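PDB 3VSF: ricin B lectin from Clostridium thermocellum, which acts as an exo-beta-1,3-galactanase, probably releasing galactose from beta-1,3-galactan with a family 43 glycoside hydrolase domain joined to a galactose-binding ricin-type lectin module. Local coordinates for residues A[143-148]-A[179-185]; A[361-367]-A[493-499]; A[372-376]-A[397-401]. One frame throughout, in Å; residues are numbered along the deposited sequence.

Contact 1 (A[143-148]-A[179-185]); sequences YGQARA and LPGYMSR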
loop_
_atom_site.group_PDB
_atom_site.type_symbol
_atom_site.label_atom_id
_atom_site.label_comp_id
_atom_site.label_asym_id
_atom_site.label_seq_id
_atom_site.Cartn_x
_atom_site.Cartn_y
_atom_site.Cartn_z
ATOM N N TYR A 143 -6.771 -24.701 12.088
ATOM C CA TYR A 143 -5.542 -23.925 11.978
ATOM C C TYR A 143 -4.524 -24.320 13.042
ATOM O O TYR A 143 -3.715 -23.501 13.474
ATOM C CB TYR A 143 -5.843 -22.427 12.067
ATOM C CG TYR A 143 -6.191 -21.789 10.740
ATOM C CD1 TYR A 143 -5.283 -20.966 10.086
ATOM C CD2 TYR A 143 -7.423 -22.012 10.139
ATOM C CE1 TYR A 143 -5.593 -20.381 8.872
ATOM C CE2 TYR A 143 -7.742 -21.431 8.926
ATOM C CZ TYR A 143 -6.824 -20.617 8.297
ATOM O OH TYR A 143 -7.134 -20.036 7.088
ATOM N N GLY A 144 -4.566 -25.582 13.458
ATOM C CA GLY A 144 -3.646 -26.081 14.463
ATOM C C GLY A 144 -2.259 -26.334 13.905
ATOM O O GLY A 144 -1.263 -26.234 14.623
ATOM N N GLN A 145 -2.195 -26.662 12.620
ATOM C CA GLN A 145 -0.923 -26.937 11.961
ATOM C C GLN A 145 -0.338 -25.669 11.351
ATOM O O GLN A 145 -0.339 -25.498 10.131
ATOM C CB GLN A 145 -1.102 -28.001 10.877
ATOM C CG GLN A 145 -1.741 -29.291 11.366
ATOM C CD GLN A 145 -0.873 -30.038 12.360
ATOM O OE1 GLN A 145 0.353 -29.939 12.330
ATOM N NE2 GLN A 145 -1.508 -30.791 13.251
ATOM N N ALA A 146 0.156 -24.777 12.203
ATOM C CA ALA A 146 0.774 -23.543 11.737
ATOM C C ALA A 146 2.168 -23.830 11.197
ATOM O O ALA A 146 3.161 -23.681 11.908
ATOM C CB ALA A 146 0.838 -22.527 12.861
ATOM N N ARG A 147 2.237 -24.243 9.937
ATOM C CA ARG A 147 3.505 -24.634 9.336
ATOM C C ARG A 147 3.743 -23.932 8.004
ATOM O O ARG A 147 2.804 -23.487 7.344
ATOM C CB ARG A 147 3.554 -26.151 9.142
ATOM C CG ARG A 147 2.462 -26.688 8.230
ATOM C CD ARG A 147 2.619 -28.178 7.969
ATOM N NE ARG A 147 2.352 -28.990 9.152
ATOM C CZ ARG A 147 2.043 -30.283 9.110
ATOM N NH1 ARG A 147 1.953 -30.909 7.944
ATOM N NH2 ARG A 147 1.817 -30.950 10.233
ATOM N N ALA A 148 5.012 -23.835 7.618
ATOM C CA ALA A 148 5.382 -23.269 6.330
ATOM C C ALA A 148 5.537 -24.381 5.302
ATOM O O ALA A 148 5.751 -25.540 5.656
ATOM C CB ALA A 148 6.672 -22.477 6.451
ATOM N N LEU A 179 2.637 -28.184 20.066
ATOM C CA LEU A 179 3.314 -28.918 19.002
ATOM C C LEU A 179 4.797 -28.571 18.905
ATOM O O LEU A 179 5.221 -27.502 19.344
ATOM C CB LEU A 179 2.623 -28.669 17.657
ATOM C CG LEU A 179 1.178 -29.162 17.537
ATOM C CD1 LEU A 179 0.605 -28.818 16.170
ATOM C CD2 LEU A 179 1.094 -30.660 17.796
ATOM N N PRO A 180 5.595 -29.487 18.334
ATOM C CA PRO A 180 7.026 -29.252 18.122
ATOM C C PRO A 180 7.264 -28.316 16.944
ATOM O O PRO A 180 6.630 -28.470 15.899
ATOM C CB PRO A 180 7.559 -30.649 17.802
ATOM C CG PRO A 180 6.402 -31.349 17.183
ATOM C CD PRO A 180 5.187 -30.837 17.906
ATOM N N GLY A 181 8.169 -27.359 17.115
ATOM C CA GLY A 181 8.471 -26.401 16.068
ATOM C C GLY A 181 7.679 -25.116 16.209
ATOM O O GLY A 181 6.520 -25.128 16.623
ATOM N N TYR A 182 8.313 -24.000 15.862
ATOM C CA TYR A 182 7.670 -22.694 15.924
ATOM C C TYR A 182 6.457 -22.630 15.004
ATOM O O TYR A 182 6.491 -23.136 13.882
ATOM C CB TYR A 182 8.665 -21.601 15.529
ATOM C CG TYR A 182 9.781 -21.388 16.524
ATOM C CD1 TYR A 182 9.530 -21.371 17.888
ATOM C CD2 TYR A 182 11.089 -21.204 16.098
ATOM C CE1 TYR A 182 10.548 -21.174 18.801
ATOM C CE2 TYR A 182 12.115 -21.006 17.001
ATOM C CZ TYR A 182 11.839 -20.993 18.352
ATOM O OH TYR A 182 12.859 -20.797 19.256
ATOM N N MET A 183 5.384 -22.006 15.482
ATOM C CA MET A 183 4.207 -21.784 14.652
ATOM C C MET A 183 4.563 -20.844 13.506
ATOM O O MET A 183 5.422 -19.976 13.650
ATOM C CB MET A 183 3.058 -21.201 15.478
ATOM C CG MET A 183 2.607 -22.083 16.632
ATOM S SD MET A 183 1.106 -21.495 17.439
ATOM C CE MET A 183 -0.093 -21.713 16.127
ATOM N N SER A 184 3.904 -21.026 12.367
ATOM C CA SER A 184 4.190 -20.217 11.188
ATOM C C SER A 184 2.940 -20.007 10.342
ATOM O O SER A 184 2.554 -20.880 9.562
ATOM C CB SER A 184 5.289 -20.868 10.347
ATOM O OG SER A 184 5.505 -20.155 9.143
ATOM N N ARG A 185 2.310 -18.847 10.499
ATOM C CA ARG A 185 1.119 -18.515 9.723
ATOM C C ARG A 185 1.429 -17.499 8.626
ATOM O O ARG A 185 2.132 -17.815 7.666
ATOM C CB ARG A 185 -0.001 -18.011 10.637
ATOM C CG ARG A 185 -0.536 -19.073 11.586
ATOM C CD ARG A 185 -1.946 -18.747 12.051
ATOM N NE ARG A 185 -2.573 -19.877 12.731
ATOM C CZ ARG A 185 -2.672 -19.996 14.051
ATOM N NH1 ARG A 185 -2.188 -19.049 14.843
ATOM N NH2 ARG A 185 -3.259 -21.061 14.580
#

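Contact 2 (A[361-367]-A[493-499]); sequences TRYKLVN and HWKLVLV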
loop_
_atom_site.group_PDB
_atom_site.type_symbol
_atom_site.label_atom_id
_atom_site.label_comp_id
_atom_site.label_asym_id
_atom_site.label_seq_id
_atom_site.Cartn_x
_atom_site.Cartn_y
_atom_site.Cartn_z
ATOM N N THR A 361 -7.159 19.608 -16.052
ATOM C CA THR A 361 -7.373 21.053 -16.050
ATOM C C THR A 361 -6.772 21.709 -14.808
ATOM O O THR A 361 -7.106 21.349 -13.679
ATOM C CB THR A 361 -8.870 21.410 -16.134
ATOM O OG1 THR A 361 -9.424 20.884 -17.346
ATOM C CG2 THR A 361 -9.057 22.918 -16.114
ATOM N N ARG A 362 -5.882 22.671 -15.029
ATOM C CA ARG A 362 -5.231 23.390 -13.937
ATOM C C ARG A 362 -6.041 24.617 -13.531
ATOM O O ARG A 362 -6.698 25.241 -14.365
ATOM C CB ARG A 362 -3.818 23.803 -14.348
ATOM C CG ARG A 362 -2.852 22.642 -14.524
ATOM C CD ARG A 362 -1.668 23.047 -15.387
ATOM N NE ARG A 362 -0.411 22.465 -14.920
ATOM C CZ ARG A 362 0.035 21.262 -15.269
ATOM N NH1 ARG A 362 -0.676 20.498 -16.087
ATOM N NH2 ARG A 362 1.193 20.821 -14.794
ATOM N N TYR A 363 -5.992 24.964 -12.249
ATOM C CA TYR A 363 -6.762 26.094 -11.740
ATOM C C TYR A 363 -5.965 26.989 -10.795
ATOM O O TYR A 363 -4.964 26.571 -10.213
ATOM C CB TYR A 363 -8.019 25.607 -11.015
ATOM C CG TYR A 363 -9.041 24.932 -11.899
ATOM C CD1 TYR A 363 -9.913 25.680 -12.681
ATOM C CD2 TYR A 363 -9.148 23.549 -11.938
ATOM C CE1 TYR A 363 -10.855 25.067 -13.484
ATOM C CE2 TYR A 363 -10.087 22.927 -12.739
ATOM C CZ TYR A 363 -10.938 23.691 -13.509
ATOM O OH TYR A 363 -11.874 23.077 -14.309
ATOM N N LYS A 364 -6.427 28.227 -10.659
ATOM C CA LYS A 364 -5.930 29.144 -9.643
ATOM C C LYS A 364 -7.108 29.605 -8.798
ATOM O O LYS A 364 -8.181 29.896 -9.329
ATOM C CB LYS A 364 -5.250 30.354 -10.282
ATOM C CG LYS A 364 -3.778 30.158 -10.604
ATOM C CD LYS A 364 -3.210 31.386 -11.301
ATOM C CE LYS A 364 -1.702 31.285 -11.475
ATOM N NZ LYS A 364 -0.988 31.320 -10.168
ATOM N N LEU A 365 -6.915 29.663 -7.486
ATOM C CA LEU A 365 -7.971 30.117 -6.587
ATOM C C LEU A 365 -7.689 31.531 -6.094
ATOM O O LEU A 365 -6.831 31.742 -5.239
ATOM C CB LEU A 365 -8.131 29.152 -5.411
ATOM C CG LEU A 365 -8.696 27.778 -5.780
ATOM C CD1 LEU A 365 -8.723 26.856 -4.574
ATOM C CD2 LEU A 365 -10.087 27.924 -6.375
ATOM N N VAL A 366 -8.422 32.496 -6.640
ATOM C CA VAL A 366 -8.192 33.902 -6.335
ATOM C C VAL A 366 -9.160 34.418 -5.275
ATOM O O VAL A 366 -10.376 34.319 -5.432
ATOM C CB VAL A 366 -8.333 34.774 -7.596
ATOM C CG1 VAL A 366 -7.868 36.191 -7.312
ATOM C CG2 VAL A 366 -7.542 34.169 -8.745
ATOM N N ASN A 367 -8.610 34.971 -4.199
ATOM C CA ASN A 367 -9.420 35.533 -3.126
ATOM C C ASN A 367 -10.078 36.844 -3.551
ATOM O O ASN A 367 -9.444 37.689 -4.181
ATOM C CB ASN A 367 -8.568 35.756 -1.874
ATOM C CG ASN A 367 -9.396 36.172 -0.673
ATOM O OD1 ASN A 367 -10.531 35.725 -0.502
ATOM N ND2 ASN A 367 -8.832 37.036 0.165
ATOM N N HIS A 493 -14.539 34.246 -0.005
ATOM C CA HIS A 493 -15.001 34.031 -1.373
ATOM C C HIS A 493 -13.824 33.863 -2.329
ATOM O O HIS A 493 -12.890 34.664 -2.325
ATOM C CB HIS A 493 -15.892 35.191 -1.822
ATOM C CG HIS A 493 -17.086 35.411 -0.945
ATOM N ND1 HIS A 493 -17.975 36.445 -1.143
ATOM C CD2 HIS A 493 -17.537 34.729 0.133
ATOM C CE1 HIS A 493 -18.922 36.391 -0.224
ATOM N NE2 HIS A 493 -18.681 35.358 0.563
ATOM N N TRP A 494 -13.875 32.815 -3.145
ATOM C CA TRP A 494 -12.776 32.498 -4.052
ATOM C C TRP A 494 -13.256 32.340 -5.492
ATOM O O TRP A 494 -14.326 31.787 -5.743
ATOM C CB TRP A 494 -12.068 31.221 -3.598
ATOM C CG TRP A 494 -11.539 31.295 -2.199
ATOM C CD1 TRP A 494 -12.245 31.107 -1.047
ATOM C CD2 TRP A 494 -10.192 31.579 -1.803
ATOM N NE1 TRP A 494 -11.422 31.256 0.041
ATOM C CE2 TRP A 494 -10.156 31.546 -0.396
ATOM C CE3 TRP A 494 -9.015 31.857 -2.502
ATOM C CZ2 TRP A 494 -8.989 31.782 0.326
ATOM C CZ3 TRP A 494 -7.857 32.092 -1.784
ATOM C CH2 TRP A 494 -7.852 32.053 -0.385
ATOM N N LYS A 495 -12.455 32.829 -6.433
ATOM C CA LYS A 495 -12.768 32.695 -7.851
ATOM C C LYS A 495 -11.930 31.601 -8.501
ATOM O O LYS A 495 -10.713 31.546 -8.321
ATOM C CB LYS A 495 -12.562 34.023 -8.584
ATOM C CG LYS A 495 -12.516 33.885 -10.099
ATOM C CD LYS A 495 -12.628 35.230 -10.801
ATOM C CE LYS A 495 -14.051 35.766 -10.744
ATOM N NZ LYS A 495 -14.219 37.000 -11.563
ATOM N N LEU A 496 -12.593 30.730 -9.256
ATOM C CA LEU A 496 -11.916 29.644 -9.951
ATOM C C LEU A 496 -11.483 30.105 -11.341
ATOM O O LEU A 496 -12.320 30.411 -12.190
ATOM C CB LEU A 496 -12.842 28.431 -10.056
ATOM C CG LEU A 496 -12.219 27.110 -10.511
ATOM C CD1 LEU A 496 -11.133 26.675 -9.543
ATOM C CD2 LEU A 496 -13.287 26.034 -10.639
ATOM N N VAL A 497 -10.173 30.153 -11.568
ATOM C CA VAL A 497 -9.634 30.662 -12.826
ATOM C C VAL A 497 -8.782 29.630 -13.560
ATOM O O VAL A 497 -7.765 29.170 -13.041
ATOM C CB VAL A 497 -8.787 31.930 -12.596
ATOM C CG1 VAL A 497 -8.134 32.376 -13.896
ATOM C CG2 VAL A 497 -9.643 33.042 -12.013
ATOM N N LEU A 498 -9.199 29.277 -14.773
ATOM C CA LEU A 498 -8.453 28.331 -15.598
ATOM C C LEU A 498 -7.096 28.900 -16.000
ATOM O O LEU A 498 -6.958 30.103 -16.220
ATOM C CB LEU A 498 -9.250 27.955 -16.851
ATOM C CG LEU A 498 -10.421 26.977 -16.707
ATOM C CD1 LEU A 498 -11.517 27.546 -15.816
ATOM C CD2 LEU A 498 -10.981 26.612 -18.076
ATOM N N VAL A 499 -6.097 28.028 -16.095
ATOM C CA VAL A 499 -4.754 28.436 -16.493
ATOM C C VAL A 499 -4.120 27.422 -17.440
ATOM O O VAL A 499 -4.605 26.301 -17.579
ATOM C CB VAL A 499 -3.833 28.629 -15.275
ATOM C CG1 VAL A 499 -2.388 28.795 -15.722
ATOM C CG2 VAL A 499 -4.288 29.826 -14.451
#

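Contact 3 (A[372-376]-A[397-401]); sequences KVLDV and SQQWY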
loop_
_atom_site.group_PDB
_atom_site.type_symbol
_atom_site.label_atom_id
_atom_site.label_comp_id
_atom_site.label_asym_id
_atom_site.label_seq_id
_atom_site.Cartn_x
_atom_site.Cartn_y
_atom_site.Cartn_z
ATOM N N LYS A 372 -5.221 37.844 -3.852
ATOM C CA LYS A 372 -4.149 36.856 -3.834
ATOM C C LYS A 372 -4.704 35.477 -4.180
ATOM O O LYS A 372 -5.914 35.256 -4.124
ATOM C CB LYS A 372 -3.478 36.823 -2.460
ATOM C CG LYS A 372 -2.846 38.140 -2.035
ATOM C CD LYS A 372 -1.623 38.469 -2.874
ATOM C CE LYS A 372 -0.922 39.723 -2.371
ATOM N NZ LYS A 372 -1.787 40.931 -2.473
ATOM N N VAL A 373 -3.819 34.551 -4.535
ATOM C CA VAL A 373 -4.240 33.211 -4.930
ATOM C C VAL A 373 -3.765 32.141 -3.951
ATOM O O VAL A 373 -2.789 32.336 -3.227
ATOM C CB VAL A 373 -3.740 32.853 -6.341
ATOM C CG1 VAL A 373 -4.276 33.848 -7.361
ATOM C CG2 VAL A 373 -2.220 32.815 -6.372
ATOM N N LEU A 374 -4.462 31.009 -3.940
ATOM C CA LEU A 374 -4.116 29.903 -3.057
ATOM C C LEU A 374 -2.741 29.351 -3.415
ATOM O O LEU A 374 -2.462 29.063 -4.580
ATOM C CB LEU A 374 -5.168 28.798 -3.144
ATOM C CG LEU A 374 -5.228 27.857 -1.941
ATOM C CD1 LEU A 374 -5.565 28.643 -0.685
ATOM C CD2 LEU A 374 -6.239 26.747 -2.169
ATOM N N ASP A 375 -1.886 29.203 -2.409
ATOM C CA ASP A 375 -0.502 28.806 -2.634
ATOM C C ASP A 375 0.028 27.990 -1.458
ATOM O O ASP A 375 -0.632 27.869 -0.425
ATOM C CB ASP A 375 0.367 30.050 -2.848
ATOM C CG ASP A 375 1.781 29.714 -3.278
ATOM O OD1 ASP A 375 1.957 28.744 -4.042
ATOM O OD2 ASP A 375 2.720 30.421 -2.852
ATOM N N VAL A 376 1.218 27.423 -1.624
ATOM C CA VAL A 376 1.886 26.707 -0.545
ATOM C C VAL A 376 3.054 27.540 -0.033
ATOM O O VAL A 376 3.805 28.114 -0.820
ATOM C CB VAL A 376 2.408 25.333 -1.013
ATOM C CG1 VAL A 376 3.177 24.647 0.104
ATOM C CG2 VAL A 376 1.257 24.461 -1.488
ATOM N N SER A 397 3.226 26.073 -7.646
ATOM C CA SER A 397 2.614 25.928 -6.330
ATOM C C SER A 397 1.217 26.538 -6.267
ATOM O O SER A 397 0.435 26.225 -5.370
ATOM C CB SER A 397 3.505 26.560 -5.259
ATOM O OG SER A 397 4.807 26.006 -5.288
ATOM N N GLN A 398 0.906 27.406 -7.223
ATOM C CA GLN A 398 -0.374 28.102 -7.231
ATOM C C GLN A 398 -1.362 27.478 -8.213
ATOM O O GLN A 398 -2.396 28.070 -8.524
ATOM C CB GLN A 398 -0.170 29.583 -7.555
ATOM C CG GLN A 398 0.731 30.308 -6.570
ATOM C CD GLN A 398 0.936 31.766 -6.932
ATOM O OE1 GLN A 398 0.634 32.189 -8.047
ATOM N NE2 GLN A 398 1.448 32.544 -5.985
ATOM N N GLN A 399 -1.041 26.283 -8.694
ATOM C CA GLN A 399 -1.909 25.579 -9.630
ATOM C C GLN A 399 -2.498 24.334 -8.974
ATOM O O GLN A 399 -1.799 23.610 -8.264
ATOM C CB GLN A 399 -1.138 25.213 -10.899
ATOM C CG GLN A 399 -0.388 26.387 -11.511
ATOM C CD GLN A 399 0.325 26.024 -12.797
ATOM O OE1 GLN A 399 -0.139 25.179 -13.562
ATOM N NE2 GLN A 399 1.465 26.661 -13.041
ATOM N N TRP A 400 -3.783 24.087 -9.209
ATOM C CA TRP A 400 -4.487 23.017 -8.511
ATOM C C TRP A 400 -5.395 22.196 -9.425
ATOM O O TRP A 400 -6.103 22.746 -10.270
ATOM C CB TRP A 400 -5.309 23.598 -7.357
ATOM C CG TRP A 400 -4.502 24.426 -6.401
ATOM C CD1 TRP A 400 -4.118 25.725 -6.565
ATOM C CD2 TRP A 400 -3.983 24.012 -5.132
ATOM N NE1 TRP A 400 -3.390 26.145 -5.479
ATOM C CE2 TRP A 400 -3.294 25.111 -4.583
ATOM C CE3 TRP A 400 -4.035 22.818 -4.404
ATOM C CZ2 TRP A 400 -2.660 25.053 -3.344
ATOM C CZ3 TRP A 400 -3.406 22.763 -3.174
ATOM C CH2 TRP A 400 -2.726 23.873 -2.656
ATOM N N TYR A 401 -5.369 20.877 -9.248
ATOM C CA TYR A 401 -6.288 19.987 -9.947
ATOM C C TYR A 401 -7.578 19.856 -9.150
ATOM O O TYR A 401 -7.608 20.145 -7.956
ATOM C CB TYR A 401 -5.676 18.597 -10.125
ATOM C CG TYR A 401 -4.424 18.551 -10.968
ATOM C CD1 TYR A 401 -4.475 18.778 -12.336
ATOM C CD2 TYR A 401 -3.194 18.252 -10.398
ATOM C CE1 TYR A 401 -3.332 18.727 -13.110
ATOM C CE2 TYR A 401 -2.047 18.198 -11.164
ATOM C CZ TYR A 401 -2.121 18.436 -12.519
ATOM O OH TYR A 401 -0.980 18.384 -13.285
#

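Contact 1 (A[143-148]-A[179-185])
A146, which gives up the largest area to the contact, turns its methyl group into the chain segment running from M183 to R185. The M183 methyl meets it from one side, with CE 3.5 Å from A146 CB; a bend at the last torsion of the thioether (chi3 66°) swings CE back onto the alanine. R185 adds its CG, 3.9 Å from A146 CB, and the same methyl lies over one face of the guanidinium, displaced toward its rim. The carbonyl of A146 takes the backbone N-H of S184, with A146 O and S184 N 2.8 Å apart; the donor stands 61° above the carbonyl plane, well off the lone-pair directions. Two successive inverse gamma turns, centred on Q145 and A146, kink the chain before it enters strand 147-153. The fold is the five-bladed beta-propeller of family 43: residues 143-148 end the loop between strands 131-138 and 147-153 and enter the latter, and residues 179-185 form the end of the connection to the next blade, which starts with strand 187-191. S184 packs its hydroxyl group against the A148 methyl (S184 OG to A148 CB 3.7 Å), while OG is hydrogen-bonded to S201 of that next blade. R185 stretches out from CG to NE and reaches past A146 to the Y143 carbonyl, where its NH2 bonds to Y143 O at 2.7 Å. The guanidinium also passes the edge of the Y143 ring, NE being 3.9 Å from Y143 CD1, with the two planes inclined at 46°. E138 and E205 add long, weak ion pairs to R185. At the start of its segment L179 rests CD1 3.5 Å from G144 O and touches the Q145 amide.

Contact 2 (A[361-367]-A[493-499])
K364 and V497 pair through two backbone hydrogen bonds, K364 N to V497 O at 2.9 Å and V497 N to K364 O at 3.0 Å. V366 and K495 form the next hydrogen-bonded pair, with K495 N 2.7 Å from V366 O; on the other side of K364, a weak bond runs from V499 N to R362 O. The strands run antiparallel at 151°. This is the joint between the first and last strands of the ricin-type beta-trefoil, where the chain closes its barrel on itself. On the face bearing Y363, L365 and N367, two CH-pi contacts form. L496 sets CD2 over one face of the Y363 ring, 4.2 Å from its centroid, while L498 CD1 touches the edge of that ring. At the other end N367 CB sits over the six-membered ring of W494, 4.0 Å from its centroid, and the indole NE1 is held by the I468 carbonyl. Aliphatic contacts join L365 CD2 to L496 CD1 (3.6 Å); CG of L496 lies opposite the backbone N (chi1 -169°), which turns its methyls toward Y363 and L365. On the reverse face V366 CG2 touches V497 CG2, and the K364 methylenes run across V499 CG2.

Contact 3 (A[372-376]-A[397-401])
L374 and W400 meet through a hydrogen bond and a hydrophobic contact. The indole NE1 donates to L374 O at 3.2 Å and almost straight (164° at the hydrogen). The acceptor lies close to the plane of the ring, whereas the donor stands 65° above the plane of the L374 carbonyl. Over one indole face comes L374 CD2, 4.1 Å from W400 CZ2 and offset toward the rim, the two side chains crossing at about a right angle. V376 CG2 also touches the six-membered ring, 4.2 Å from W400 CH2. The same L374 carbonyl receives a CA-H...O contact from Q398, with Q398 CA 3.5 Å from L374 O. The Q398 side chain runs extended beyond CG (chi2 179°), which carries its amide to V373, where OE1 is 3.4 Å from V373 CG2. Q398, Q399 and W400 spell the Gln-X-Trp signature of ricin-type beta-trefoil lectins, in which the tryptophan packs in the hydrophobic centre of the fold; here they join strand 373-376 to the start of strand 400-404. D375 crosses Q398 obliquely, its carboxylate beside the Q398 CG methylene (D375 CG to Q398 CG 3.5 Å) and nearly perpendicular to the amide plane. In the second shell both ends of the Q398 amide are tied down, NE2 to the T391 carbonyl and OE1 to the backbone N-H of N393, which fixes the amide's rotation in this buried place. S397 O is held by the side chain of N414, a residue of strand 409-414 that also touches W400, as does I412. Backbone hydrogen bonds join W400 to Y363 of strand 363-367 and Q399 to V415.

Overall arrangement
Contact 1 belongs to the family 43 beta-propeller, contacts 2 and 3 to the lectin module on the opposite side of the chain's centre; contact 1 lies about 60 Å from contact 2 and about 56 Å from contact 3, centre to centre. Contacts 2 and 3 are neighbours, their centres about 8 Å apart. They share backbone links between successive strands: N367 N lies 2.7 Å from K372 O and L365 O 2.8 Å from L374 N, both probable hydrogen bonds. Contact 3 comes nearer to the sugar site, the W400 side chain being about 9 Å from that of D422, a residue that binds beta-D-galactose; no galactose is bound to this chain.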